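Local coordinates for protein botulinum neurotoxin type G (Clostridium botulinum, PDB 3MPP) that targets neurons and delivers its light chain, a zinc protease, into the host cytosol, this fragment being the domain that attaches the toxin to the cell surface, at residues W72-K77 / W230-R235; N80-T85 / C189-K194; K133-D138 / M247-I252. The protein carries 4 engineered substitutions. One frame throughout, in Å; residues are numbered along the deposited sequence. Where two conformers were deposited one is given.

Contact 1. Residues W72-K77 / W230-R235; sequences WVRTPK and WGNPLR
Arg74 reaches from the end of strand 67-74 to the loop 230-235, and its guanidinium group lies over the root of the Trp230 side chain. Trp230 CB sits against one guanidinium face, 3.8 Å from Arg74 NH2 and displaced toward the rim of the group. The indole ring continues away from the arginine, its plane 23° from that of the guanidinium, and is tied by NE1 to the carbonyl of Pro424. A bend at chi3 (84°) in an otherwise extended arginine chain turns the guanidinium across the tryptophan side chain.

Such a contact illustrates how two subdomains of different fold can share a polar seam: Arg74 belongs to the jelly-roll N-terminal subdomain of the receptor-binding region, Trp230 to the start of the beta-trefoil C-terminal one. The charge is matched within the seam, since Arg74 NH2 forms a salt bridge with Asp426 and a hydrogen bond to the carbonyl of Asn141, while Trp143 adds a cation-pi contact.

Asn232 is the third participant. Its amide stands almost upright to the guanidinium, 84° between planes, and Arg74 NH1 and Asn232 ND2 are joined through a water that accepts from both, at 3.1 Å from NH1 and 3.2 Å from ND2. That water lies at the guanidinium edge, in its plane. The Asn232 amide is oriented by hydrogen bonds that OD1 accepts from Trp143 and Gln39.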
loop_
_atom_site.group_PDB
_atom_site.type_symbol
_atom_site.label_atom_id
_atom_site.label_comp_id
_atom_site.label_asym_id
_atom_site.label_seq_id
_atom_site.Cartn_x
_atom_site.Cartn_y
_atom_site.Cartn_z
ATOM N N TRP A 72 -3.228 10.587 1.251
ATOM C CA TRP A 72 -2.813 9.326 0.654
ATOM C C TRP A 72 -3.921 8.933 -0.296
ATOM O O TRP A 72 -5.084 9.277 -0.066
ATOM C CB TRP A 72 -2.650 8.251 1.723
ATOM C CG TRP A 72 -1.556 8.498 2.716
ATOM C CD1 TRP A 72 -1.393 9.599 3.521
ATOM C CD2 TRP A 72 -0.492 7.596 3.048
ATOM N NE1 TRP A 72 -0.281 9.439 4.319
ATOM C CE2 TRP A 72 0.288 8.217 4.047
ATOM C CE3 TRP A 72 -0.113 6.330 2.583
ATOM C CZ2 TRP A 72 1.422 7.609 4.594
ATOM C CZ3 TRP A 72 1.013 5.723 3.141
ATOM C CH2 TRP A 72 1.764 6.366 4.131
ATOM N N VAL A 73 -3.562 8.230 -1.364
ATOM C CA VAL A 73 -4.528 7.837 -2.378
ATOM C C VAL A 73 -4.319 6.367 -2.761
ATOM O O VAL A 73 -3.194 5.865 -2.710
ATOM C CB VAL A 73 -4.412 8.752 -3.629
ATOM C CG1 VAL A 73 -3.051 8.587 -4.296
ATOM C CG2 VAL A 73 -5.537 8.482 -4.615
ATOM N N ARG A 74 -5.407 5.681 -3.119
ATOM C CA ARG A 74 -5.342 4.320 -3.661
ATOM C C ARG A 74 -6.175 4.285 -4.918
ATOM O O ARG A 74 -7.386 4.467 -4.851
ATOM C CB ARG A 74 -5.975 3.306 -2.705
ATOM C CG ARG A 74 -5.067 2.595 -1.767
ATOM C CD ARG A 74 -5.808 1.397 -1.181
ATOM N NE ARG A 74 -5.714 0.283 -2.093
ATOM C CZ ARG A 74 -6.500 -0.789 -2.100
ATOM N NH1 ARG A 74 -7.501 -0.945 -1.241
ATOM N NH2 ARG A 74 -6.265 -1.714 -2.997
ATOM N N THR A 75 -5.548 4.051 -6.060
ATOM C CA THR A 75 -6.282 4.024 -7.312
ATOM C C THR A 75 -6.130 2.651 -7.970
ATOM O O THR A 75 -5.051 2.068 -7.948
ATOM C CB THR A 75 -5.798 5.167 -8.259
ATOM O OG1 THR A 75 -6.339 4.987 -9.566
ATOM C CG2 THR A 75 -4.292 5.190 -8.354
ATOM N N PRO A 76 -7.208 2.149 -8.575
ATOM C CA PRO A 76 -7.236 0.781 -9.106
ATOM C C PRO A 76 -6.349 0.588 -10.330
ATOM O O PRO A 76 -6.137 1.514 -11.100
ATOM C CB PRO A 76 -8.698 0.563 -9.496
ATOM C CG PRO A 76 -9.364 1.912 -9.434
ATOM C CD PRO A 76 -8.457 2.899 -8.820
ATOM N N LYS A 77 -5.852 -0.632 -10.496
ATOM C CA LYS A 77 -5.119 -1.016 -11.695
ATOM C C LYS A 77 -5.969 -0.724 -12.930
ATOM O O LYS A 77 -7.187 -0.841 -12.897
ATOM C CB LYS A 77 -4.823 -2.519 -11.657
ATOM C CG LYS A 77 -3.979 -3.036 -12.807
ATOM C CD LYS A 77 -3.840 -4.578 -12.703
ATOM C CE LYS A 77 -3.557 -5.192 -14.071
ATOM N NZ LYS A 77 -4.724 -5.034 -15.006
ATOM N N TRP A 230 -1.316 -4.118 -0.177
ATOM C CA TRP A 230 -2.007 -2.907 -0.655
ATOM C C TRP A 230 -1.836 -1.716 0.304
ATOM O O TRP A 230 -2.156 -0.576 -0.040
ATOM C CB TRP A 230 -3.496 -3.193 -0.888
ATOM C CG TRP A 230 -3.725 -4.416 -1.728
ATOM C CD1 TRP A 230 -4.379 -5.561 -1.352
ATOM C CD2 TRP A 230 -3.292 -4.628 -3.085
ATOM N NE1 TRP A 230 -4.390 -6.466 -2.396
ATOM C CE2 TRP A 230 -3.726 -5.920 -3.466
ATOM C CE3 TRP A 230 -2.577 -3.858 -4.006
ATOM C CZ2 TRP A 230 -3.465 -6.455 -4.726
ATOM C CZ3 TRP A 230 -2.325 -4.387 -5.265
ATOM C CH2 TRP A 230 -2.774 -5.671 -5.616
ATOM N N GLY A 231 -1.348 -1.990 1.510
ATOM C CA GLY A 231 -1.160 -0.957 2.519
ATOM C C GLY A 231 -2.271 -0.845 3.550
ATOM O O GLY A 231 -2.301 0.119 4.311
ATOM N N ASN A 232 -3.198 -1.804 3.563
ATOM C CA ASN A 232 -4.214 -1.869 4.616
ATOM C C ASN A 232 -3.774 -2.764 5.772
ATOM O O ASN A 232 -2.870 -3.592 5.615
ATOM C CB ASN A 232 -5.539 -2.379 4.042
ATOM C CG ASN A 232 -6.244 -1.329 3.224
ATOM O OD1 ASN A 232 -6.181 -0.143 3.547
ATOM N ND2 ASN A 232 -6.916 -1.750 2.164
ATOM N N PRO A 233 -4.410 -2.609 6.944
ATOM C CA PRO A 233 -4.036 -3.492 8.058
ATOM C C PRO A 233 -4.077 -4.983 7.695
ATOM O O PRO A 233 -4.975 -5.456 6.997
ATOM C CB PRO A 233 -5.094 -3.184 9.118
ATOM C CG PRO A 233 -5.458 -1.722 8.842
ATOM C CD PRO A 233 -5.424 -1.607 7.331
ATOM N N LEU A 234 -3.081 -5.709 8.185
ATOM C CA LEU A 234 -3.017 -7.154 8.031
ATOM C C LEU A 234 -4.057 -7.791 8.958
ATOM O O LEU A 234 -4.199 -7.364 10.096
ATOM C CB LEU A 234 -1.618 -7.632 8.426
ATOM C CG LEU A 234 -1.221 -9.057 8.039
ATOM C CD1 LEU A 234 -1.217 -9.251 6.519
ATOM C CD2 LEU A 234 0.145 -9.380 8.639
ATOM N N ARG A 235 -4.749 -8.828 8.491
ATOM C CA ARG A 235 -5.821 -9.440 9.286
ATOM C C ARG A 235 -5.753 -10.959 9.436
ATOM O O ARG A 235 -5.222 -11.662 8.580
ATOM C CB ARG A 235 -7.185 -9.039 8.713
ATOM C CG ARG A 235 -7.424 -7.535 8.855
ATOM C CD ARG A 235 -8.784 -7.053 8.411
ATOM N NE ARG A 235 -8.777 -5.589 8.344
ATOM C CZ ARG A 235 -9.270 -4.787 9.282
ATOM N NH1 ARG A 235 -9.843 -5.297 10.366
ATOM N NH2 ARG A 235 -9.207 -3.473 9.131
HETATM O O HOH W 1 -8.815 0.596 1.158
#

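Contact 2. Residues N80-T85 / C189-K194; sequences NNDIQT and CTDTTK
Two carboxylates face each other across this surface contact: Asp82 OD2 and Asp191 OD2 are only 4.3 Å apart, with two waters between them. One water lies 2.7 Å from both Asp82 OD2 and Asp191 OD2, placed to donate to either, though it has more acceptors around it than protons to give. A second, under the same limit, is 2.8 Å from Asp82 OD2, but its link to Asp191 is weak. Solvent probably screens the two negative charges, and their proximity could raise the proton affinity of either group.

The other oxygen of each carboxylate is engaged within its own segment. Asp82 occupies the N-cap position of helix 83-88, yet its side chain makes no capping bond to the backbone; instead Asp82 OD1 accepts from Thr85 OG1 at 2.9 Å, on the syn side and 33° out of the carboxylate plane. Across the gap, Asp191 OD1 takes two donors from Thr193, both from the same face of its plane. The backbone N of Thr193 closes an Asx turn from well above that plane, whereas OG1 comes from the syn side at 2.7 Å. This Asx turn is superposed on a type I beta turn from Asp191 to Lys194, in the loop that carries the chain from strand 181-187 in one sheet of the N-terminal jelly roll to strand 195-204 in the other.

Direct contact is slight. With chi1 at -64°, Thr85 turns OG1 back toward Asp82 and sends CG2, anti to the backbone N, across to Thr190, where it meets OG1 at 3.7 Å. Beyond this methyl the loop is held by other residues: Asn44 ND2 donates to the carbonyls of Cys189 and Asp191, and Asn89 OD1 accepts from the backbone N of Thr190.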
loop_
_atom_site.group_PDB
_atom_site.type_symbol
_atom_site.label_atom_id
_atom_site.label_comp_id
_atom_site.label_asym_id
_atom_site.label_seq_id
_atom_site.Cartn_x
_atom_site.Cartn_y
_atom_site.Cartn_z
ATOM N N ASN A 80 -7.069 -4.099 -18.479
ATOM C CA ASN A 80 -6.264 -4.468 -19.643
ATOM C C ASN A 80 -6.922 -4.087 -20.972
ATOM O O ASN A 80 -6.257 -3.602 -21.867
ATOM C CB ASN A 80 -5.962 -5.962 -19.672
ATOM C CG ASN A 80 -5.069 -6.408 -18.533
ATOM O OD1 ASN A 80 -4.531 -5.588 -17.778
ATOM N ND2 ASN A 80 -4.916 -7.723 -18.397
ATOM N N ASN A 81 -8.226 -4.311 -21.084
ATOM C CA ASN A 81 -8.947 -4.095 -22.339
ATOM C C ASN A 81 -9.482 -2.672 -22.528
ATOM O O ASN A 81 -10.167 -2.383 -23.509
ATOM C CB ASN A 81 -10.081 -5.118 -22.488
ATOM C CG ASN A 81 -11.186 -4.936 -21.453
ATOM O OD1 ASN A 81 -11.442 -3.828 -20.983
ATOM N ND2 ASN A 81 -11.856 -6.029 -21.108
ATOM N N ASP A 82 -9.178 -1.787 -21.587
ATOM C CA ASP A 82 -9.650 -0.411 -21.664
ATOM C C ASP A 82 -8.509 0.569 -21.396
ATOM O O ASP A 82 -8.681 1.568 -20.696
ATOM C CB ASP A 82 -10.782 -0.197 -20.663
ATOM C CG ASP A 82 -11.591 1.055 -20.947
ATOM O OD1 ASP A 82 -11.599 1.524 -22.106
ATOM O OD2 ASP A 82 -12.229 1.567 -20.003
ATOM N N ILE A 83 -7.348 0.290 -21.976
ATOM C CA ILE A 83 -6.150 1.058 -21.668
ATOM C C ILE A 83 -6.134 2.487 -22.235
ATOM O O ILE A 83 -5.596 3.403 -21.598
ATOM C CB ILE A 83 -4.853 0.280 -22.035
ATOM C CG1 ILE A 83 -3.666 0.844 -21.255
ATOM C CG2 ILE A 83 -4.604 0.284 -23.526
ATOM C CD1 ILE A 83 -3.779 0.579 -19.764
ATOM N N GLN A 84 -6.730 2.702 -23.409
ATOM C CA GLN A 84 -6.725 4.055 -23.957
ATOM C C GLN A 84 -7.589 5.002 -23.119
ATOM O O GLN A 84 -7.248 6.170 -22.947
ATOM C CB GLN A 84 -7.113 4.071 -25.438
ATOM C CG GLN A 84 -6.042 3.436 -26.322
ATOM C CD GLN A 84 -4.636 3.976 -26.032
ATOM O OE1 GLN A 84 -4.429 5.185 -25.900
ATOM N NE2 GLN A 84 -3.667 3.075 -25.944
ATOM N N THR A 85 -8.691 4.496 -22.577
ATOM C CA THR A 85 -9.481 5.298 -21.638
ATOM C C THR A 85 -8.631 5.665 -20.425
ATOM O O THR A 85 -8.578 6.817 -20.008
ATOM C CB THR A 85 -10.772 4.570 -21.192
ATOM O OG1 THR A 85 -11.619 4.389 -22.329
ATOM C CG2 THR A 85 -11.527 5.383 -20.130
ATOM N N CYS A 189 -14.741 12.055 -15.456
ATOM C CA CYS A 189 -14.293 10.672 -15.604
ATOM C C CYS A 189 -15.285 9.891 -16.469
ATOM O O CYS A 189 -16.482 9.889 -16.198
ATOM C CB CYS A 189 -14.130 10.002 -14.237
ATOM S SG CYS A 189 -13.546 8.302 -14.372
ATOM N N THR A 190 -14.796 9.214 -17.504
ATOM C CA THR A 190 -15.700 8.557 -18.448
ATOM C C THR A 190 -15.926 7.059 -18.177
ATOM O O THR A 190 -16.752 6.421 -18.818
ATOM C CB THR A 190 -15.237 8.760 -19.906
ATOM O OG1 THR A 190 -13.920 8.230 -20.058
ATOM C CG2 THR A 190 -15.232 10.247 -20.264
ATOM N N ASP A 191 -15.211 6.507 -17.213
ATOM C CA ASP A 191 -15.365 5.101 -16.866
ATOM C C ASP A 191 -16.313 5.007 -15.669
ATOM O O ASP A 191 -15.969 5.458 -14.580
ATOM C CB ASP A 191 -13.974 4.526 -16.549
ATOM C CG ASP A 191 -14.017 3.087 -16.057
ATOM O OD1 ASP A 191 -15.124 2.541 -15.889
ATOM O OD2 ASP A 191 -12.930 2.509 -15.836
ATOM N N THR A 192 -17.518 4.468 -15.869
ATOM C CA THR A 192 -18.512 4.478 -14.792
ATOM C C THR A 192 -18.123 3.565 -13.632
ATOM O O THR A 192 -18.714 3.642 -12.566
ATOM C CB THR A 192 -19.934 4.106 -15.273
ATOM O OG1 THR A 192 -19.914 2.802 -15.872
ATOM C CG2 THR A 192 -20.446 5.146 -16.299
ATOM N N THR A 193 -17.128 2.701 -13.845
ATOM C CA THR A 193 -16.691 1.796 -12.791
ATOM C C THR A 193 -15.562 2.374 -11.954
ATOM O O THR A 193 -15.142 1.746 -10.985
ATOM C CB THR A 193 -16.217 0.427 -13.344
ATOM O OG1 THR A 193 -14.950 0.585 -14.003
ATOM C CG2 THR A 193 -17.256 -0.153 -14.295
ATOM N N LYS A 194 -15.075 3.559 -12.315
ATOM C CA LYS A 194 -13.906 4.135 -11.638
ATOM C C LYS A 194 -14.189 4.468 -10.179
ATOM O O LYS A 194 -15.302 4.870 -9.816
ATOM C CB LYS A 194 -13.398 5.398 -12.363
ATOM C CG LYS A 194 -12.041 5.928 -11.832
ATOM C CD LYS A 194 -10.898 4.928 -12.104
ATOM C CE LYS A 194 -10.490 4.926 -13.584
ATOM N NZ LYS A 194 -9.553 3.792 -13.916
HETATM O O HOH W 2 -11.034 2.273 -17.694
HETATM O O HOH W 3 -13.053 -0.113 -17.986
#

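Contact 3. Residues K133-D138 / M247-I252; sequences KDNISD and MQNIYI
Ile136 carries the closer-packed part of this contact, pressing its branched side chain against Gln248. Its CB lies 3.9 Å from Gln248 OE1, with CG2 near the same oxygen, while CG1 and CD1 rest against the backbone carbonyl of Gln248, CD1 at 3.9 Å from its O. The glutamine, extended beyond CG, crosses the isoleucine at a slant; its NE2 donates to the carbonyl of Gln245, which helps fix the amide and leaves OE1 facing the hydrocarbon.

The rest is looser and hydrated. Asn135 and Asn249 cross at about a right angle, their amides 74° apart, and the direct touch is between Asn135 CB and Asn249 ND2, at 3.7 Å. A water accepts from Asn135 ND2 at 2.8 Å and gives a weak bond to Asn249 OD1. Each amide has a firmer partner beyond the pair, Asn275 for Asn135 OD1 and Gln277 for Asn249 ND2. On the Asp138 side of Ile136, a second water donates to both Asp138 OD1 and Gln248 OE1, 3.0 Å from the latter. In this surface-lying part of the subdomain interface, two waters thus bridge polar side chains that do not bond directly to each other.

The loop between strands 123-129 and 144-150 of the N-terminal subdomain here meets the type I turn leading into strand 250-255 of the C-terminal one, with Phe243 of strand 239-244 touching both Ile136 and Gln248.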
loop_
_atom_site.group_PDB
_atom_site.type_symbol
_atom_site.label_atom_id
_atom_site.label_comp_id
_atom_site.label_asym_id
_atom_site.label_seq_id
_atom_site.Cartn_x
_atom_site.Cartn_y
_atom_site.Cartn_z
ATOM N N LYS A 133 4.605 -0.541 -16.672
ATOM C CA LYS A 133 5.275 -1.612 -17.404
ATOM C C LYS A 133 6.172 -2.470 -16.515
ATOM O O LYS A 133 6.790 -3.419 -16.991
ATOM C CB LYS A 133 6.076 -1.046 -18.582
ATOM C CG LYS A 133 5.206 -0.326 -19.605
ATOM C CD LYS A 133 6.059 0.439 -20.613
ATOM C CE LYS A 133 5.192 1.190 -21.617
ATOM N NZ LYS A 133 6.022 2.074 -22.496
ATOM N N ASP A 134 6.244 -2.145 -15.231
ATOM C CA ASP A 134 7.113 -2.899 -14.326
ATOM C C ASP A 134 6.439 -4.195 -13.899
ATOM O O ASP A 134 5.226 -4.239 -13.710
ATOM C CB ASP A 134 7.486 -2.063 -13.100
ATOM C CG ASP A 134 8.479 -0.948 -13.428
ATOM O OD1 ASP A 134 9.038 -0.937 -14.547
ATOM O OD2 ASP A 134 8.693 -0.081 -12.564
ATOM N N ASN A 135 7.233 -5.248 -13.741
ATOM C CA ASN A 135 6.698 -6.507 -13.247
ATOM C C ASN A 135 5.960 -6.327 -11.930
ATOM O O ASN A 135 4.907 -6.924 -11.726
ATOM C CB ASN A 135 7.810 -7.541 -13.093
ATOM C CG ASN A 135 8.338 -8.018 -14.429
ATOM O OD1 ASN A 135 7.579 -8.174 -15.388
ATOM N ND2 ASN A 135 9.636 -8.252 -14.501
ATOM N N ILE A 136 6.536 -5.521 -11.033
ATOM C CA ILE A 136 5.939 -5.258 -9.729
ATOM C C ILE A 136 5.959 -3.755 -9.456
ATOM O O ILE A 136 6.988 -3.105 -9.594
ATOM C CB ILE A 136 6.702 -6.008 -8.580
ATOM C CG1 ILE A 136 6.798 -7.511 -8.861
ATOM C CG2 ILE A 136 6.047 -5.763 -7.220
ATOM C CD1 ILE A 136 5.494 -8.280 -8.654
ATOM N N SER A 137 4.818 -3.208 -9.063
ATOM C CA SER A 137 4.693 -1.775 -8.859
ATOM C C SER A 137 4.526 -1.418 -7.381
ATOM O O SER A 137 3.737 -2.043 -6.686
ATOM C CB SER A 137 3.466 -1.269 -9.617
ATOM O OG SER A 137 3.187 0.071 -9.264
ATOM N N ASP A 138 5.245 -0.396 -6.917
ATOM C CA ASP A 138 5.063 0.135 -5.570
ATOM C C ASP A 138 3.843 1.064 -5.498
ATOM O O ASP A 138 3.531 1.597 -4.430
ATOM C CB ASP A 138 6.291 0.950 -5.147
ATOM C CG ASP A 138 7.576 0.117 -5.088
ATOM O OD1 ASP A 138 7.527 -1.106 -5.306
ATOM O OD2 ASP A 138 8.640 0.704 -4.823
ATOM N N MET A 247 13.055 -11.560 -3.661
ATOM C CA MET A 247 12.909 -12.330 -4.890
ATOM C C MET A 247 11.503 -12.071 -5.379
ATOM O O MET A 247 10.581 -12.848 -5.119
ATOM C CB MET A 247 13.148 -13.815 -4.602
ATOM C CG MET A 247 14.527 -14.038 -3.966
ATOM S SD MET A 247 14.987 -15.749 -3.662
ATOM C CE MET A 247 15.017 -16.350 -5.349
ATOM N N GLN A 248 11.335 -10.941 -6.052
ATOM C CA GLN A 248 9.998 -10.432 -6.347
ATOM C C GLN A 248 9.351 -11.126 -7.539
ATOM O O GLN A 248 8.144 -11.035 -7.732
ATOM C CB GLN A 248 10.058 -8.921 -6.600
ATOM C CG GLN A 248 10.797 -8.176 -5.498
ATOM C CD GLN A 248 10.542 -6.695 -5.508
ATOM O OE1 GLN A 248 9.922 -6.167 -6.435
ATOM N NE2 GLN A 248 11.033 -6.004 -4.479
ATOM N N ASN A 249 10.147 -11.836 -8.330
ATOM C CA ASN A 249 9.639 -12.333 -9.604
ATOM C C ASN A 249 9.315 -13.821 -9.577
ATOM O O ASN A 249 9.054 -14.433 -10.608
ATOM C CB ASN A 249 10.599 -11.961 -10.739
ATOM C CG ASN A 249 10.948 -10.472 -10.734
ATOM O OD1 ASN A 249 12.116 -10.097 -10.603
ATOM N ND2 ASN A 249 9.929 -9.620 -10.854
ATOM N N ILE A 250 9.322 -14.389 -8.376
ATOM C CA ILE A 250 8.882 -15.764 -8.162
ATOM C C ILE A 250 7.746 -15.807 -7.156
ATOM O O ILE A 250 7.450 -14.808 -6.482
ATOM C CB ILE A 250 10.043 -16.684 -7.691
ATOM C CG1 ILE A 250 10.722 -16.137 -6.423
ATOM C CG2 ILE A 250 11.087 -16.824 -8.808
ATOM C CD1 ILE A 250 9.934 -16.324 -5.127
ATOM N N TYR A 251 7.061 -16.944 -7.086
ATOM C CA TYR A 251 6.121 -17.169 -5.999
ATOM C C TYR A 251 6.446 -18.519 -5.378
ATOM O O TYR A 251 7.240 -19.294 -5.940
ATOM C CB TYR A 251 4.658 -17.105 -6.478
ATOM C CG TYR A 251 4.279 -18.170 -7.486
ATOM C CD1 TYR A 251 3.650 -19.335 -7.077
ATOM C CD2 TYR A 251 4.538 -18.002 -8.853
ATOM C CE1 TYR A 251 3.291 -20.311 -7.974
ATOM C CE2 TYR A 251 4.182 -18.987 -9.772
ATOM C CZ TYR A 251 3.556 -20.132 -9.318
ATOM O OH TYR A 251 3.195 -21.120 -10.190
ATOM N N ILE A 252 5.841 -18.789 -4.222
ATOM C CA ILE A 252 6.022 -20.071 -3.539
ATOM C C ILE A 252 4.894 -21.059 -3.867
ATOM O O ILE A 252 3.717 -20.788 -3.641
ATOM C CB ILE A 252 6.121 -19.922 -1.998
ATOM C CG1 ILE A 252 7.052 -18.747 -1.611
ATOM C CG2 ILE A 252 6.591 -21.248 -1.395
ATOM C CD1 ILE A 252 8.493 -18.924 -2.101
HETATM O O HOH W 4 11.604 -7.601 -12.580
HETATM O O HOH W 5 9.500 -3.180 -6.696
#

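Contacts 1 and 3 both join the N-terminal jelly roll to the C-terminal beta-trefoil, whereas contact 2 lies wholly within the jelly roll. Along the chain the first segments come in the order 72-77, 80-85 and 133-138, and their partners follow as 189-194, 230-235 and 247-252; contact 2 is therefore enclosed by contact 1, while contact 3 alternates with both. Centres of contacts 1 and 3 are 17 Å apart, one buried near the middle of the chain and the other at the surface, so the two subdomains meet at separate points. Contact 2 is centred 20 Å from contact 1 and 24 Å from contact 3; its segment 80-85 comes just after 72-77, and helix 83-88 is the next regular element after strand 67-74.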